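Local coordinates for flagellar basal body rod modification protein (Helicobacter pylori 26695, PDB 4ZZF) that is probably required for flagellar hook formation, perhaps acting as a scaffold, and is represented here by a truncated form that includes its Ig-like domain, at residues N1-I6 with E114-D119; G7-T12 with I108-V113; L25-F30 with I69-D74; P42-L47 with I90-N95. All coordinates share one frame; numbering follows the deposited sequence.

Contacts 3 and 4 are the buried heart of the Ig-like domain: each is an antiparallel strand pair, and their apolar faces meet, F27 and L29 of contact 3 packing on I90 and I44 of contact 4. Contact 2 lies about 16 Å from contact 3, centre to centre; it is also buried, but joins polar groups and an Arg-Glu salt bridge to a backbone pairing rich in glycine. R110 and G111 pack there against F30 of contact 3. Contact 1 continues both segments of contact 2 outward, where direct hydrogen bonding between them gives way to sparse apolar packing beside neighbouring subunits. Its centre lies about 29 Å from that of contact 4.

Contact 1: residues N1-I6 with E114-D119; sequences NSVSMI and ESVIFD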
loop_
_atom_site.group_PDB
_atom_site.type_symbol
_atom_site.label_atom_id
_atom_site.label_comp_id
_atom_site.label_asym_id
_atom_site.label_seq_id
_atom_site.Cartn_x
_atom_site.Cartn_y
_atom_site.Cartn_z
ATOM N N ASN A 1 -3.658 -6.016 -12.227
ATOM C CA ASN A 1 -4.622 -5.104 -11.614
ATOM C C ASN A 1 -4.041 -4.357 -10.414
ATOM O O ASN A 1 -4.381 -3.201 -10.164
ATOM C CB ASN A 1 -5.891 -5.868 -11.189
ATOM C CG ASN A 1 -6.812 -5.029 -10.305
ATOM O OD1 ASN A 1 -6.658 -4.990 -9.074
ATOM N ND2 ASN A 1 -7.772 -4.348 -10.931
ATOM N N SER A 2 -3.164 -5.021 -9.670
ATOM C CA SER A 2 -2.568 -4.414 -8.485
ATOM C C SER A 2 -1.209 -3.745 -8.765
ATOM O O SER A 2 -0.348 -4.293 -9.469
ATOM C CB SER A 2 -2.423 -5.460 -7.364
ATOM O OG SER A 2 -2.118 -4.831 -6.134
ATOM N N VAL A 3 -1.039 -2.557 -8.192
ATOM C CA VAL A 3 0.214 -1.829 -8.242
ATOM C C VAL A 3 0.864 -1.758 -6.846
ATOM O O VAL A 3 1.732 -0.915 -6.590
ATOM C CB VAL A 3 0.011 -0.390 -8.825
ATOM C CG1 VAL A 3 -0.766 -0.459 -10.131
ATOM C CG2 VAL A 3 -0.679 0.557 -7.834
ATOM N N SER A 4 0.455 -2.661 -5.957
ATOM C CA SER A 4 0.995 -2.723 -4.603
ATOM C C SER A 4 2.466 -3.152 -4.581
ATOM O O SER A 4 3.142 -2.995 -3.567
ATOM C CB SER A 4 0.163 -3.675 -3.729
ATOM O OG SER A 4 0.169 -4.976 -4.289
ATOM N N MET A 5 2.968 -3.663 -5.700
ATOM C CA MET A 5 4.367 -4.072 -5.785
ATOM C C MET A 5 5.317 -2.892 -5.833
ATOM O O MET A 5 6.483 -3.004 -5.445
ATOM C CB MET A 5 4.580 -4.951 -7.015
ATOM C CG MET A 5 3.756 -6.218 -6.974
ATOM S SD MET A 5 3.506 -6.961 -8.599
ATOM C CE MET A 5 2.702 -8.497 -8.135
ATOM N N ILE A 6 4.819 -1.761 -6.315
ATOM C CA ILE A 6 5.644 -0.574 -6.421
ATOM C C ILE A 6 6.233 -0.223 -5.062
ATOM O O ILE A 6 5.516 -0.150 -4.079
ATOM C CB ILE A 6 4.848 0.612 -6.958
ATOM C CG1 ILE A 6 4.440 0.356 -8.412
ATOM C CG2 ILE A 6 5.657 1.897 -6.830
ATOM C CD1 ILE A 6 3.413 1.339 -8.898
ATOM N N GLU A 114 10.295 0.042 -9.388
ATOM C CA GLU A 114 10.215 1.486 -9.518
ATOM C C GLU A 114 8.908 1.953 -10.149
ATOM O O GLU A 114 8.465 3.076 -9.921
ATOM C CB GLU A 114 11.398 1.998 -10.333
ATOM C CG GLU A 114 12.735 1.675 -9.691
ATOM C CD GLU A 114 13.903 2.127 -10.532
ATOM O OE1 GLU A 114 14.036 1.630 -11.670
ATOM O OE2 GLU A 114 14.680 2.983 -10.058
ATOM N N SER A 115 8.289 1.099 -10.949
ATOM C CA SER A 115 6.994 1.439 -11.511
ATOM C C SER A 115 6.358 0.173 -12.026
ATOM O O SER A 115 7.033 -0.832 -12.205
ATOM C CB SER A 115 7.121 2.488 -12.632
ATOM O OG SER A 115 7.477 1.902 -13.866
ATOM N N VAL A 116 5.048 0.220 -12.227
ATOM C CA VAL A 116 4.325 -0.845 -12.906
ATOM C C VAL A 116 3.807 -0.292 -14.217
ATOM O O VAL A 116 3.169 0.754 -14.243
ATOM C CB VAL A 116 3.160 -1.395 -12.061
ATOM C CG1 VAL A 116 2.203 -2.218 -12.926
ATOM C CG2 VAL A 116 3.691 -2.229 -10.922
ATOM N N ILE A 117 4.107 -0.990 -15.303
ATOM C CA ILE A 117 3.707 -0.574 -16.633
ATOM C C ILE A 117 2.667 -1.518 -17.188
ATOM O O ILE A 117 2.825 -2.734 -17.100
ATOM C CB ILE A 117 4.891 -0.561 -17.599
ATOM C CG1 ILE A 117 5.954 0.415 -17.127
ATOM C CG2 ILE A 117 4.427 -0.224 -19.013
ATOM C CD1 ILE A 117 7.214 0.317 -17.933
ATOM N N PHE A 118 1.605 -0.978 -17.769
ATOM C CA PHE A 118 0.614 -1.854 -18.376
ATOM C C PHE A 118 0.804 -1.930 -19.874
ATOM O O PHE A 118 0.663 -0.952 -20.604
ATOM C CB PHE A 118 -0.789 -1.425 -17.988
ATOM C CG PHE A 118 -1.088 -1.732 -16.567
ATOM C CD1 PHE A 118 -1.517 -2.995 -16.205
ATOM C CD2 PHE A 118 -0.841 -0.795 -15.575
ATOM C CE1 PHE A 118 -1.752 -3.307 -14.883
ATOM C CE2 PHE A 118 -1.068 -1.095 -14.247
ATOM C CZ PHE A 118 -1.526 -2.354 -13.896
ATOM N N ASP A 119 1.183 -3.132 -20.290
ATOM C CA ASP A 119 1.485 -3.446 -21.664
ATOM C C ASP A 119 0.312 -4.178 -22.313
ATOM O O ASP A 119 0.337 -5.398 -22.474
ATOM C CB ASP A 119 2.758 -4.288 -21.742
ATOM C CG ASP A 119 3.366 -4.297 -23.126
ATOM O OD1 ASP A 119 3.818 -3.224 -23.577
ATOM O OD2 ASP A 119 3.394 -5.375 -23.763
#
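I6 carries CG1 beside its backbone N and opposite the carbonyl carbon (chi1 -67°), and CG2 of V116 is turned in the same sense within its own residue, CG1 of that valine taking the place opposite the backbone N (chi1 164°). These two rotations bring I6 CG1 to 3.7 Å from V116 CG2, the closest approach between N1-I6 and E114-D119. The isoleucine chain slants over the valine, and its tip stays with the same residue: I6 CD1 is 3.9 Å from V116 N. Its other branch, CG2, reaches back to the carbonyl of E114, 4.3 Å from E114 O. V3 works at the other end of the valine. Its CG1 lies 4.4 Å from V116 CG1 and also meets the rim of the F118 ring near the ring plane, 4.2 Å from F118 CE2, the two side chains crossing at about a right angle. N1 N comes to another part of that rim, 4.2 Å from F118 CE1. A type I beta turn from V3 to I6, closed by the bond from I6 N to V3 O, sets both apolar residues against strand 115-119, the first strand of a three-stranded antiparallel sheet. E114 and S115 both face R126 on the next strand in a classic beta bulge. Through V116 and I117 the sheet runs on into a second subunit, pairing antiparallel with one of its strands. S2 and S4, whose side chains point away from strand 115-119, share a hydrogen bond of 2.9 Å between their OG atoms, and S4 OG also accepts from V3 N of a third subunit.

Contact 2: residues G7-T12 with I108-V113; sequences GKIAET and IGRGEV
E11 and R110 run side by side in the same direction, and the arginine NE gives a hydrogen bond of 2.8 Å to E11 OE2, the core of a salt bridge. The carboxylate oxygen lies close to the guanidinium plane, whereas NE meets it from the syn side and 34° out of the carboxylate plane. E11 is bent at chi2 (-80°), which folds its acid group back over the arginine stem, with OE1 3.5 Å from R110 CB. I9 CG2 approaches R110 NH2 obliquely at 3.7 Å. On the other face, A10 CB packs on V113 CG2, also at 3.7 Å. The backbones of I9-E11 and R110-E112 form a short antiparallel beta pairing centred on the hydrogen-bonded pair A10-G111. Strand 9-12 also pairs antiparallel with strand 137-141, and a corner at G111 puts the chain before and after it in different sheets or faces. Bonds at the ends extend the pairing: G109 O accepts from T12 N at 2.9 Å and from T12 OG1 at 2.8 Å, while G7 N donates to V113 O and V113 N to K8 O. Further out, Y141 OH bonds to both E11 OE2 and R110 NH2, R107 makes a salt bridge with E11 OE1, and D32 makes one with R110 NH2.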
loop_
_atom_site.group_PDB
_atom_site.type_symbol
_atom_site.label_atom_id
_atom_site.label_comp_id
_atom_site.label_asym_id
_atom_site.label_seq_id
_atom_site.Cartn_x
_atom_site.Cartn_y
_atom_site.Cartn_z
ATOM N N GLY A 7 7.547 -0.042 -5.020
ATOM C CA GLY A 7 8.241 0.267 -3.789
ATOM C C GLY A 7 8.692 -0.960 -3.024
ATOM O O GLY A 7 9.395 -0.840 -2.020
ATOM N N LYS A 8 8.285 -2.142 -3.475
ATOM C CA LYS A 8 8.740 -3.381 -2.845
ATOM C C LYS A 8 10.032 -3.815 -3.509
ATOM O O LYS A 8 10.347 -3.371 -4.615
ATOM C CB LYS A 8 7.697 -4.506 -2.957
ATOM C CG LYS A 8 6.292 -4.187 -2.391
ATOM C CD LYS A 8 6.320 -3.946 -0.892
ATOM C CE LYS A 8 4.917 -3.890 -0.296
ATOM N NZ LYS A 8 4.059 -2.852 -0.931
ATOM N N ILE A 9 10.781 -4.678 -2.836
ATOM C CA ILE A 9 11.852 -5.400 -3.494
ATOM C C ILE A 9 11.228 -6.636 -4.083
ATOM O O ILE A 9 10.445 -7.326 -3.414
ATOM C CB ILE A 9 13.005 -5.788 -2.536
ATOM C CG1 ILE A 9 13.505 -4.562 -1.773
ATOM C CG2 ILE A 9 14.152 -6.488 -3.311
ATOM C CD1 ILE A 9 14.389 -3.664 -2.588
ATOM N N ALA A 10 11.538 -6.894 -5.350
ATOM C CA ALA A 10 11.072 -8.104 -6.023
ATOM C C ALA A 10 12.259 -9.011 -6.320
ATOM O O ALA A 10 13.323 -8.533 -6.714
ATOM C CB ALA A 10 10.333 -7.757 -7.303
ATOM N N GLU A 11 12.082 -10.301 -6.067
ATOM C CA GLU A 11 12.987 -11.330 -6.551
ATOM C C GLU A 11 12.301 -11.954 -7.778
ATOM O O GLU A 11 11.151 -12.357 -7.680
ATOM C CB GLU A 11 13.252 -12.402 -5.474
ATOM C CG GLU A 11 13.802 -11.901 -4.143
ATOM C CD GLU A 11 15.301 -11.647 -4.188
ATOM O OE1 GLU A 11 15.981 -12.192 -5.093
ATOM O OE2 GLU A 11 15.806 -10.887 -3.339
ATOM N N THR A 12 12.964 -12.014 -8.926
ATOM C CA THR A 12 12.351 -12.671 -10.086
ATOM C C THR A 12 13.126 -13.920 -10.504
ATOM O O THR A 12 14.251 -14.132 -10.054
ATOM C CB THR A 12 12.254 -11.742 -11.305
ATOM O OG1 THR A 12 13.526 -11.667 -11.948
ATOM C CG2 THR A 12 11.789 -10.368 -10.909
ATOM N N ILE A 108 21.438 -10.078 -10.898
ATOM C CA ILE A 108 20.497 -9.643 -11.914
ATOM C C ILE A 108 19.088 -10.174 -11.622
ATOM O O ILE A 108 18.924 -11.327 -11.222
ATOM C CB ILE A 108 20.956 -10.121 -13.303
ATOM C CG1 ILE A 108 22.082 -9.228 -13.808
ATOM C CG2 ILE A 108 19.808 -10.106 -14.313
ATOM C CD1 ILE A 108 22.380 -9.449 -15.277
ATOM N N GLY A 109 18.067 -9.348 -11.825
ATOM C CA GLY A 109 16.696 -9.836 -11.713
ATOM C C GLY A 109 16.083 -9.717 -10.325
ATOM O O GLY A 109 15.135 -10.426 -9.991
ATOM N N ARG A 110 16.630 -8.821 -9.506
ATOM C CA ARG A 110 16.009 -8.473 -8.236
ATOM C C ARG A 110 16.247 -6.998 -7.966
ATOM O O ARG A 110 17.197 -6.416 -8.471
ATOM C CB ARG A 110 16.567 -9.325 -7.086
ATOM C CG ARG A 110 18.061 -9.070 -6.787
ATOM C CD ARG A 110 18.503 -9.739 -5.481
ATOM N NE ARG A 110 17.833 -9.178 -4.308
ATOM C CZ ARG A 110 18.248 -8.085 -3.669
ATOM N NH1 ARG A 110 19.321 -7.433 -4.097
ATOM N NH2 ARG A 110 17.587 -7.627 -2.619
ATOM N N GLY A 111 15.387 -6.392 -7.167
ATOM C CA GLY A 111 15.586 -5.007 -6.803
ATOM C C GLY A 111 14.278 -4.297 -6.579
ATOM O O GLY A 111 13.191 -4.892 -6.679
ATOM N N GLU A 112 14.381 -3.011 -6.278
ATOM C CA GLU A 112 13.195 -2.227 -6.026
ATOM C C GLU A 112 12.338 -2.128 -7.274
ATOM O O GLU A 112 12.846 -1.918 -8.375
ATOM C CB GLU A 112 13.558 -0.838 -5.534
ATOM C CG GLU A 112 12.339 -0.045 -5.097
ATOM C CD GLU A 112 12.698 1.293 -4.466
ATOM O OE1 GLU A 112 13.679 1.929 -4.918
ATOM O OE2 GLU A 112 11.991 1.698 -3.520
ATOM N N VAL A 113 11.035 -2.292 -7.102
ATOM C CA VAL A 113 10.119 -2.052 -8.199
ATOM C C VAL A 113 9.829 -0.574 -8.309
ATOM O O VAL A 113 9.192 0.004 -7.434
ATOM C CB VAL A 113 8.815 -2.812 -8.022
ATOM C CG1 VAL A 113 7.892 -2.529 -9.205
ATOM C CG2 VAL A 113 9.108 -4.306 -7.871
#

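Contact 3: residues L25-F30 with I69-D74; sequences LSFSLF and INFEWD
F27 O receives the amide of F71 in a hydrogen bond of 2.7 Å, and F27 N returns a bond to F71 O. This is the central hydrogen-bonded pair of strands 25-31 and 67-73, an antiparallel sheet on one side of the Ig-like beta sandwich; L25-W73 and L29-I69 repeat the doubly bonded arrangement at either end. The buried face carries the aromatic contact. With its CG in the cramped position between backbone N and carbonyl carbon (chi1 70°), F27 swings its ring across to the partner strand, where F71 CB sits over one face, 3.8 Å from the ring centroid, as a CH-pi contact. The two rings are tilted by only 24° but slid so far apart that they hardly overlap. L29 CB touches the F71 ring at CE2 (3.9 Å), and L25 CD2 approaches the W73 indole at its edge, 4.1 Å from CE3. I44 and I90 of the facing sheet cover F27, while Y62 meets the F71 ring edge-to-face. The opposite face, bearing S26, S28, N70 and E72, is polar, and E72 OE2 makes a salt bridge with K24. There a water joins the strands, lying 2.8 Å from S28 OG and donating to N70 OD1 at 2.9 Å.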
loop_
_atom_site.group_PDB
_atom_site.type_symbol
_atom_site.label_atom_id
_atom_site.label_comp_id
_atom_site.label_asym_id
_atom_site.label_seq_id
_atom_site.Cartn_x
_atom_site.Cartn_y
_atom_site.Cartn_z
ATOM N N LEU A 25 27.826 -6.396 -23.250
ATOM C CA LEU A 25 26.588 -6.622 -22.538
ATOM C C LEU A 25 26.396 -5.561 -21.468
ATOM O O LEU A 25 27.184 -5.465 -20.537
ATOM C CB LEU A 25 26.580 -8.010 -21.916
ATOM C CG LEU A 25 25.309 -8.277 -21.125
ATOM C CD1 LEU A 25 24.104 -8.329 -22.066
ATOM C CD2 LEU A 25 25.476 -9.562 -20.358
ATOM N N SER A 26 25.362 -4.749 -21.620
ATOM C CA SER A 26 24.961 -3.840 -20.561
ATOM C C SER A 26 24.082 -4.614 -19.606
ATOM O O SER A 26 23.252 -5.414 -20.044
ATOM C CB SER A 26 24.209 -2.626 -21.113
ATOM O OG SER A 26 25.099 -1.755 -21.784
ATOM N N PHE A 27 24.273 -4.397 -18.309
ATOM C CA PHE A 27 23.407 -5.012 -17.306
ATOM C C PHE A 27 23.383 -4.167 -16.035
ATOM O O PHE A 27 24.246 -3.318 -15.809
ATOM C CB PHE A 27 23.858 -6.446 -16.993
ATOM C CG PHE A 27 25.154 -6.520 -16.234
ATOM C CD1 PHE A 27 26.365 -6.557 -16.907
ATOM C CD2 PHE A 27 25.166 -6.541 -14.846
ATOM C CE1 PHE A 27 27.558 -6.617 -16.207
ATOM C CE2 PHE A 27 26.356 -6.603 -14.147
ATOM C CZ PHE A 27 27.548 -6.640 -14.818
ATOM N N SER A 28 22.388 -4.421 -15.200
ATOM C CA SER A 28 22.164 -3.630 -14.004
ATOM C C SER A 28 22.056 -4.525 -12.750
ATOM O O SER A 28 21.517 -5.642 -12.799
ATOM C CB SER A 28 20.910 -2.775 -14.207
ATOM O OG SER A 28 20.239 -2.522 -12.994
ATOM N N LEU A 29 22.627 -4.044 -11.646
ATOM C CA LEU A 29 22.565 -4.728 -10.360
ATOM C C LEU A 29 22.014 -3.792 -9.296
ATOM O O LEU A 29 22.345 -2.599 -9.268
ATOM C CB LEU A 29 23.947 -5.226 -9.932
ATOM C CG LEU A 29 24.510 -6.389 -10.733
ATOM C CD1 LEU A 29 25.907 -6.746 -10.218
ATOM C CD2 LEU A 29 23.589 -7.560 -10.614
ATOM N N PHE A 30 21.194 -4.325 -8.401
ATOM C CA PHE A 30 20.622 -3.495 -7.356
ATOM C C PHE A 30 21.343 -3.710 -6.032
ATOM O O PHE A 30 21.407 -4.844 -5.537
ATOM C CB PHE A 30 19.130 -3.785 -7.207
ATOM C CG PHE A 30 18.452 -2.968 -6.146
ATOM C CD1 PHE A 30 17.946 -1.717 -6.440
ATOM C CD2 PHE A 30 18.317 -3.459 -4.846
ATOM C CE1 PHE A 30 17.311 -0.968 -5.455
ATOM C CE2 PHE A 30 17.690 -2.717 -3.869
ATOM C CZ PHE A 30 17.183 -1.467 -4.176
ATOM N N ILE A 69 22.871 0.129 -10.299
ATOM C CA ILE A 69 24.082 0.608 -10.957
ATOM C C ILE A 69 24.239 -0.130 -12.290
ATOM O O ILE A 69 24.030 -1.344 -12.354
ATOM C CB ILE A 69 25.328 0.401 -10.066
ATOM C CG1 ILE A 69 25.123 1.073 -8.708
ATOM C CG2 ILE A 69 26.588 0.971 -10.727
ATOM C CD1 ILE A 69 26.229 0.772 -7.699
ATOM N N ASN A 70 24.588 0.592 -13.355
ATOM C CA ASN A 70 24.752 -0.042 -14.667
ATOM C C ASN A 70 26.194 -0.425 -14.945
ATOM O O ASN A 70 27.117 0.326 -14.663
ATOM C CB ASN A 70 24.240 0.864 -15.780
ATOM C CG ASN A 70 22.821 1.299 -15.547
ATOM O OD1 ASN A 70 21.912 0.474 -15.469
ATOM N ND2 ASN A 70 22.618 2.597 -15.413
ATOM N N PHE A 71 26.373 -1.617 -15.485
ATOM C CA PHE A 71 27.696 -2.132 -15.769
ATOM C C PHE A 71 27.770 -2.597 -17.211
ATOM O O PHE A 71 26.742 -2.737 -17.878
ATOM C CB PHE A 71 28.042 -3.288 -14.837
ATOM C CG PHE A 71 27.986 -2.937 -13.369
ATOM C CD1 PHE A 71 29.101 -2.430 -12.723
ATOM C CD2 PHE A 71 26.821 -3.138 -12.639
ATOM C CE1 PHE A 71 29.056 -2.130 -11.373
ATOM C CE2 PHE A 71 26.764 -2.836 -11.292
ATOM C CZ PHE A 71 27.883 -2.328 -10.657
ATOM N N GLU A 72 28.990 -2.827 -17.690
ATOM C CA GLU A 72 29.183 -3.424 -19.001
ATOM C C GLU A 72 30.184 -4.554 -18.878
ATOM O O GLU A 72 31.095 -4.508 -18.051
ATOM C CB GLU A 72 29.654 -2.385 -20.025
ATOM C CG GLU A 72 28.562 -1.394 -20.437
ATOM C CD GLU A 72 29.033 -0.316 -21.415
ATOM O OE1 GLU A 72 30.258 -0.082 -21.529
ATOM O OE2 GLU A 72 28.157 0.298 -22.072
ATOM N N TRP A 73 29.982 -5.580 -19.687
ATOM C CA TRP A 73 30.906 -6.691 -19.782
ATOM C C TRP A 73 31.253 -6.907 -21.252
ATOM O O TRP A 73 30.343 -7.004 -22.083
ATOM C CB TRP A 73 30.281 -7.937 -19.189
ATOM C CG TRP A 73 31.084 -9.174 -19.368
ATOM C CD1 TRP A 73 32.429 -9.303 -19.241
ATOM C CD2 TRP A 73 30.577 -10.465 -19.718
ATOM N NE1 TRP A 73 32.795 -10.607 -19.475
ATOM C CE2 TRP A 73 31.680 -11.337 -19.765
ATOM C CE3 TRP A 73 29.308 -10.970 -19.984
ATOM C CZ2 TRP A 73 31.542 -12.684 -20.083
ATOM C CZ3 TRP A 73 29.176 -12.308 -20.284
ATOM C CH2 TRP A 73 30.287 -13.150 -20.334
ATOM N N ASP A 74 32.547 -6.982 -21.577
ATOM C CA ASP A 74 32.973 -7.086 -22.978
ATOM C C ASP A 74 32.841 -8.503 -23.512
ATOM O O ASP A 74 33.094 -8.755 -24.683
ATOM C CB ASP A 74 34.419 -6.593 -23.160
ATOM C CG ASP A 74 35.427 -7.347 -22.294
ATOM O OD1 ASP A 74 35.135 -8.474 -21.845
ATOM O OD2 ASP A 74 36.527 -6.805 -22.064
HETATM O O HOH W 1 19.469 0.027 -14.009
#

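Contact 4: residues P42-L47 with I90-N95; sequences PAIQIL and IKAEYN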
loop_
_atom_site.group_PDB
_atom_site.type_symbol
_atom_site.label_atom_id
_atom_site.label_comp_id
_atom_site.label_asym_id
_atom_site.label_seq_id
_atom_site.Cartn_x
_atom_site.Cartn_y
_atom_site.Cartn_z
ATOM N N PRO A 42 34.658 -6.261 -2.547
ATOM C CA PRO A 42 33.396 -6.405 -3.285
ATOM C C PRO A 42 33.634 -6.645 -4.768
ATOM O O PRO A 42 34.518 -6.042 -5.366
ATOM C CB PRO A 42 32.704 -5.061 -3.065
ATOM C CG PRO A 42 33.849 -4.086 -2.973
ATOM C CD PRO A 42 34.940 -4.851 -2.224
ATOM N N ALA A 43 32.836 -7.512 -5.365
ATOM C CA ALA A 43 33.037 -7.836 -6.756
ATOM C C ALA A 43 31.785 -8.437 -7.374
ATOM O O ALA A 43 30.957 -9.020 -6.678
ATOM C CB ALA A 43 34.213 -8.801 -6.895
ATOM N N ILE A 44 31.671 -8.286 -8.688
ATOM C CA ILE A 44 30.705 -9.017 -9.515
ATOM C C ILE A 44 31.283 -10.337 -10.029
ATOM O O ILE A 44 32.427 -10.377 -10.496
ATOM C CB ILE A 44 30.291 -8.179 -10.736
ATOM C CG1 ILE A 44 29.615 -6.885 -10.297
ATOM C CG2 ILE A 44 29.416 -8.987 -11.684
ATOM C CD1 ILE A 44 29.489 -5.860 -11.418
ATOM N N GLN A 45 30.510 -11.416 -9.958
ATOM C CA GLN A 45 30.918 -12.664 -10.599
ATOM C C GLN A 45 30.001 -12.981 -11.788
ATOM O O GLN A 45 28.773 -12.884 -11.680
ATOM C CB GLN A 45 30.906 -13.841 -9.613
ATOM C CG GLN A 45 31.791 -13.681 -8.377
ATOM C CD GLN A 45 31.189 -12.726 -7.326
ATOM O OE1 GLN A 45 29.989 -12.793 -7.013
ATOM N NE2 GLN A 45 32.024 -11.835 -6.784
ATOM N N ILE A 46 30.600 -13.371 -12.912
ATOM C CA ILE A 46 29.848 -13.826 -14.075
ATOM C C ILE A 46 30.087 -15.312 -14.327
ATOM O O ILE A 46 31.216 -15.742 -14.547
ATOM C CB ILE A 46 30.218 -13.020 -15.304
ATOM C CG1 ILE A 46 30.143 -11.524 -14.971
ATOM C CG2 ILE A 46 29.304 -13.389 -16.470
ATOM C CD1 ILE A 46 30.508 -10.597 -16.115
ATOM N N LEU A 47 29.014 -16.094 -14.287
ATOM C CA LEU A 47 29.104 -17.544 -14.389
ATOM C C LEU A 47 28.425 -18.015 -15.674
ATOM O O LEU A 47 27.481 -17.361 -16.145
ATOM C CB LEU A 47 28.442 -18.215 -13.181
ATOM C CG LEU A 47 29.088 -18.194 -11.778
ATOM C CD1 LEU A 47 29.544 -16.829 -11.369
ATOM C CD2 LEU A 47 28.100 -18.716 -10.745
ATOM N N ILE A 90 24.799 -13.483 -13.596
ATOM C CA ILE A 90 25.575 -12.405 -13.006
ATOM C C ILE A 90 25.128 -12.158 -11.565
ATOM O O ILE A 90 23.931 -11.963 -11.301
ATOM C CB ILE A 90 25.449 -11.111 -13.824
ATOM C CG1 ILE A 90 25.908 -11.361 -15.265
ATOM C CG2 ILE A 90 26.269 -10.005 -13.183
ATOM C CD1 ILE A 90 25.792 -10.158 -16.166
ATOM N N LYS A 91 26.091 -12.228 -10.643
ATOM C CA LYS A 91 25.874 -12.032 -9.209
ATOM C C LYS A 91 26.920 -11.067 -8.679
ATOM O O LYS A 91 27.870 -10.723 -9.385
ATOM C CB LYS A 91 25.979 -13.334 -8.423
ATOM C CG LYS A 91 25.290 -14.509 -9.043
ATOM C CD LYS A 91 25.265 -15.698 -8.094
ATOM C CE LYS A 91 26.654 -16.140 -7.685
ATOM N NZ LYS A 91 26.576 -17.515 -7.086
ATOM N N ALA A 92 26.764 -10.652 -7.427
ATOM C CA ALA A 92 27.744 -9.781 -6.802
ATOM C C ALA A 92 27.793 -10.015 -5.299
ATOM O O ALA A 92 26.827 -10.467 -4.689
ATOM C CB ALA A 92 27.437 -8.312 -7.099
ATOM N N GLU A 93 28.934 -9.689 -4.715
ATOM C CA GLU A 93 29.118 -9.746 -3.277
ATOM C C GLU A 93 29.707 -8.428 -2.848
ATOM O O GLU A 93 30.573 -7.900 -3.537
ATOM C CB GLU A 93 30.036 -10.899 -2.889
ATOM C CG GLU A 93 29.384 -12.256 -3.024
ATOM C CD GLU A 93 30.141 -13.314 -2.266
ATOM O OE1 GLU A 93 31.383 -13.369 -2.438
ATOM O OE2 GLU A 93 29.509 -14.053 -1.471
ATOM N N TYR A 94 29.256 -7.904 -1.711
ATOM C CA TYR A 94 29.763 -6.625 -1.231
ATOM C C TYR A 94 29.458 -6.465 0.258
ATOM O O TYR A 94 28.585 -7.159 0.794
ATOM C CB TYR A 94 29.160 -5.471 -2.039
ATOM C CG TYR A 94 27.680 -5.282 -1.783
ATOM C CD1 TYR A 94 26.751 -6.224 -2.215
ATOM C CD2 TYR A 94 27.210 -4.172 -1.096
ATOM C CE1 TYR A 94 25.394 -6.063 -1.973
ATOM C CE2 TYR A 94 25.851 -3.999 -0.856
ATOM C CZ TYR A 94 24.952 -4.947 -1.288
ATOM O OH TYR A 94 23.604 -4.788 -1.037
ATOM N N ASN A 95 30.223 -5.589 0.913
ATOM C CA ASN A 95 30.051 -5.265 2.331
ATOM C C ASN A 95 30.168 -6.467 3.245
ATOM O O ASN A 95 29.197 -6.882 3.851
ATOM C CB ASN A 95 28.705 -4.570 2.552
ATOM C CG ASN A 95 28.661 -3.199 1.913
ATOM O OD1 ASN A 95 29.587 -2.825 1.200
ATOM N ND2 ASN A 95 27.597 -2.445 2.165
#
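K91 and Q45 face each other across a hydrogen-bonded pair and bury the largest areas in this contact, followed by I90. Q45 N donates to K91 O at 2.8 Å and K91 N returns a bond of 2.9 Å to Q45 O. The glutamine side chain leaves beside its own backbone N and kinks at chi2 (76°), a fold that lays the amide back over the pairing: OE1 comes to 3.8 Å from A92 CA, and NE2 makes a weak hydrogen bond to A43 O. That same A43 O takes a stronger bond from E93 N, in the next hydrogen-bonded pair. K91 bends at chi3 and brings NZ to 4.1 Å from L47 CD2, its chain slanting across the leucine on the more exposed face of the pair. Strands 43-47 and 90-94 form a regular antiparallel pair within the larger sheet of the Ig-like beta sandwich, the one that faces strands 25-31 and 67-73; strand 53-58 pairs with the outer side of the first and strand 104-107 with the second. I90 belongs to the opposite, buried face. Its CG2 meets I44 CG2 at 3.6 Å, the two chains inclined to one another, and its CG1 lies 4.1 Å from I46 CG2, where the side chains run alongside and point the same way. A92 CB lies 4.1 Å from I44 CG1. This apolar row packs against the facing sheet, with L29 on A92 and W73 on I46.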